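Local structure of heat shock protein STI1 (Saccharomyces cerevisiae, 3UPV) at residues Ala26-Ile31 with Ser42-Ala47. The protein acts as a co-chaperone adaptor for Hsp70 and Hsp90; this TPR2B domain binds a peptide from the C-terminal part of Hsp70. Numbering follows the deposited sequence.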
loop_
_atom_site.group_PDB
_atom_site.type_symbol
_atom_site.label_atom_id
_atom_site.label_comp_id
_atom_site.label_asym_id
_atom_site.label_seq_id
_atom_site.Cartn_x
_atom_site.Cartn_y
_atom_site.Cartn_z
ATOM N N ALA A 26 -14.384 0.566 -5.924
ATOM C CA ALA A 26 -13.934 -0.471 -6.875
ATOM C C ALA A 26 -13.036 -1.497 -6.191
ATOM O O ALA A 26 -13.183 -2.675 -6.459
ATOM C CB ALA A 26 -13.240 0.205 -8.137
ATOM N N TYR A 27 -12.135 -1.066 -5.300
ATOM C CA TYR A 27 -11.222 -1.993 -4.657
ATOM C C TYR A 27 -11.937 -2.842 -3.612
ATOM O O TYR A 27 -11.565 -3.975 -3.361
ATOM C CB TYR A 27 -9.975 -1.284 -4.100
ATOM C CG TYR A 27 -9.135 -0.691 -5.216
ATOM C CD1 TYR A 27 -8.795 -1.480 -6.344
ATOM C CD2 TYR A 27 -8.658 0.629 -5.165
ATOM C CE1 TYR A 27 -8.009 -0.986 -7.392
ATOM C CE2 TYR A 27 -7.812 1.120 -6.241
ATOM C CZ TYR A 27 -7.506 0.328 -7.312
ATOM O OH TYR A 27 -6.680 0.857 -8.283
ATOM N N THR A 28 -12.987 -2.308 -3.015
ATOM C CA THR A 28 -13.795 -3.108 -2.147
ATOM C C THR A 28 -14.459 -4.224 -2.948
ATOM O O THR A 28 -14.511 -5.377 -2.471
ATOM C CB THR A 28 -14.840 -2.196 -1.432
ATOM O OG1 THR A 28 -14.152 -1.216 -0.615
ATOM C CG2 THR A 28 -15.754 -3.042 -0.504
ATOM N N GLU A 29 -14.889 -3.920 -4.173
ATOM C CA GLU A 29 -15.442 -4.952 -4.999
ATOM C C GLU A 29 -14.380 -5.971 -5.396
ATOM O O GLU A 29 -14.689 -7.173 -5.369
ATOM C CB GLU A 29 -16.138 -4.365 -6.242
ATOM C CG GLU A 29 -16.650 -5.485 -7.171
ATOM C CD GLU A 29 -17.432 -5.039 -8.432
ATOM O OE1 GLU A 29 -17.433 -3.862 -8.816
ATOM O OE2 GLU A 29 -18.086 -6.011 -9.090
ATOM N N MET A 30 -13.165 -5.515 -5.803
ATOM C CA MET A 30 -12.047 -6.432 -6.089
ATOM C C MET A 30 -11.813 -7.405 -4.897
ATOM O O MET A 30 -11.594 -8.604 -5.064
ATOM C CB MET A 30 -10.777 -5.659 -6.367
ATOM C CG MET A 30 -9.611 -6.566 -6.925
ATOM S SD MET A 30 -8.204 -5.523 -7.162
ATOM C CE MET A 30 -7.012 -6.879 -7.405
ATOM N N ILE A 31 -11.848 -6.840 -3.702
ATOM C CA ILE A 31 -11.617 -7.574 -2.459
ATOM C C ILE A 31 -12.764 -8.587 -2.254
ATOM O O ILE A 31 -12.476 -9.749 -1.939
ATOM C CB ILE A 31 -11.523 -6.676 -1.190
ATOM C CG1 ILE A 31 -10.163 -5.956 -1.192
ATOM C CG2 ILE A 31 -11.684 -7.586 0.072
ATOM C CD1 ILE A 31 -10.045 -4.855 -0.202
ATOM N N SER A 42 -3.994 -3.637 -0.819
ATOM C CA SER A 42 -2.989 -2.599 -0.999
ATOM C C SER A 42 -3.605 -1.456 -1.795
ATOM O O SER A 42 -3.369 -0.283 -1.478
ATOM C CB SER A 42 -1.742 -3.152 -1.695
ATOM O OG SER A 42 -0.887 -2.074 -2.072
ATOM N N ASN A 43 -4.384 -1.793 -2.851
ATOM C CA ASN A 43 -4.945 -0.773 -3.718
ATOM C C ASN A 43 -5.995 0.036 -2.954
ATOM O O ASN A 43 -5.975 1.282 -2.981
ATOM C CB ASN A 43 -5.566 -1.376 -4.987
ATOM C CG ASN A 43 -4.526 -1.886 -6.011
ATOM O OD1 ASN A 43 -3.317 -1.582 -5.985
ATOM N ND2 ASN A 43 -5.045 -2.653 -6.964
ATOM N N ARG A 44 -6.880 -0.638 -2.193
ATOM C CA ARG A 44 -7.817 0.156 -1.435
ATOM C C ARG A 44 -7.076 1.037 -0.428
ATOM O O ARG A 44 -7.458 2.224 -0.263
ATOM C CB ARG A 44 -8.773 -0.782 -0.681
ATOM C CG ARG A 44 -9.914 -0.012 -0.073
ATOM C CD ARG A 44 -11.098 -0.870 0.464
ATOM N NE ARG A 44 -10.698 -1.767 1.519
ATOM C CZ ARG A 44 -11.483 -2.705 2.020
ATOM N NH1 ARG A 44 -12.733 -2.911 1.519
ATOM N NH2 ARG A 44 -10.999 -3.467 2.981
ATOM N N ALA A 45 -6.014 0.500 0.230
ATOM C CA ALA A 45 -5.198 1.347 1.120
ATOM C C ALA A 45 -4.712 2.612 0.413
ATOM O O ALA A 45 -4.614 3.708 1.008
ATOM C CB ALA A 45 -4.007 0.592 1.665
ATOM N N ALA A 46 -4.307 2.463 -0.821
ATOM C CA ALA A 46 -3.735 3.634 -1.539
ATOM C C ALA A 46 -4.781 4.719 -1.625
ATOM O O ALA A 46 -4.479 5.936 -1.481
ATOM C CB ALA A 46 -3.244 3.215 -2.945
ATOM N N ALA A 47 -6.007 4.301 -1.918
ATOM C CA ALA A 47 -7.075 5.279 -2.052
ATOM C C ALA A 47 -7.532 5.879 -0.706
ATOM O O ALA A 47 -7.815 7.095 -0.577
ATOM C CB ALA A 47 -8.258 4.670 -2.856
#
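The hydroxyl oxygen of Thr-28 is engaged twice: Arg-44 NH1 donates to OG1 over 3.1 Å at an N-H...O angle of 168°, and OG1 is also hydrogen-bonded to the backbone oxygen of Val-24, one helical turn earlier. This is a contact between consecutive tetratricopeptide repeats, the second helix of TPR 7 (20-33) packing antiparallel against the first helix of TPR 8 (38-50), with segment axes coming within 8.9 Å. Because OG1 lies in the guanidinium plane, it meets the edge of that group. One guanidinium face takes Ile-31, whose CD1 stands over the centre, 3.4 Å from Arg-44 CZ. Arg-44 reaches this place with CG anti to the backbone N (chi1 -170°) and a bend at chi3, while its NE forms a salt bridge with Asp-60 of the following helix; edge, face and charge together should restrict rotation of the group.

Deeper in the interface, Tyr-27 CB packs on Arg-44 CB at 3.7 Å. Asn-43 CB sits 3.3 Å from the centroid of the Tyr-27 ring, 5° off its normal, a CH-pi contact over the face. The amide, tilted against the ring, extends over the same face to the CE1 side, and Asn-43 ND2 hydrogen-bonds the backbone of the bound peptide; Tyr-27 and Asn-43 each pack on an apolar side chain of the peptide. With an alanine at Tyr-27, Asn-43 CB would probably lose the ring face it rests on, the peptide an apolar packing partner, and the amide some of its support. Asn-43 ND2 stands above the ring plane, 3.4 Å from Tyr-27 CE1.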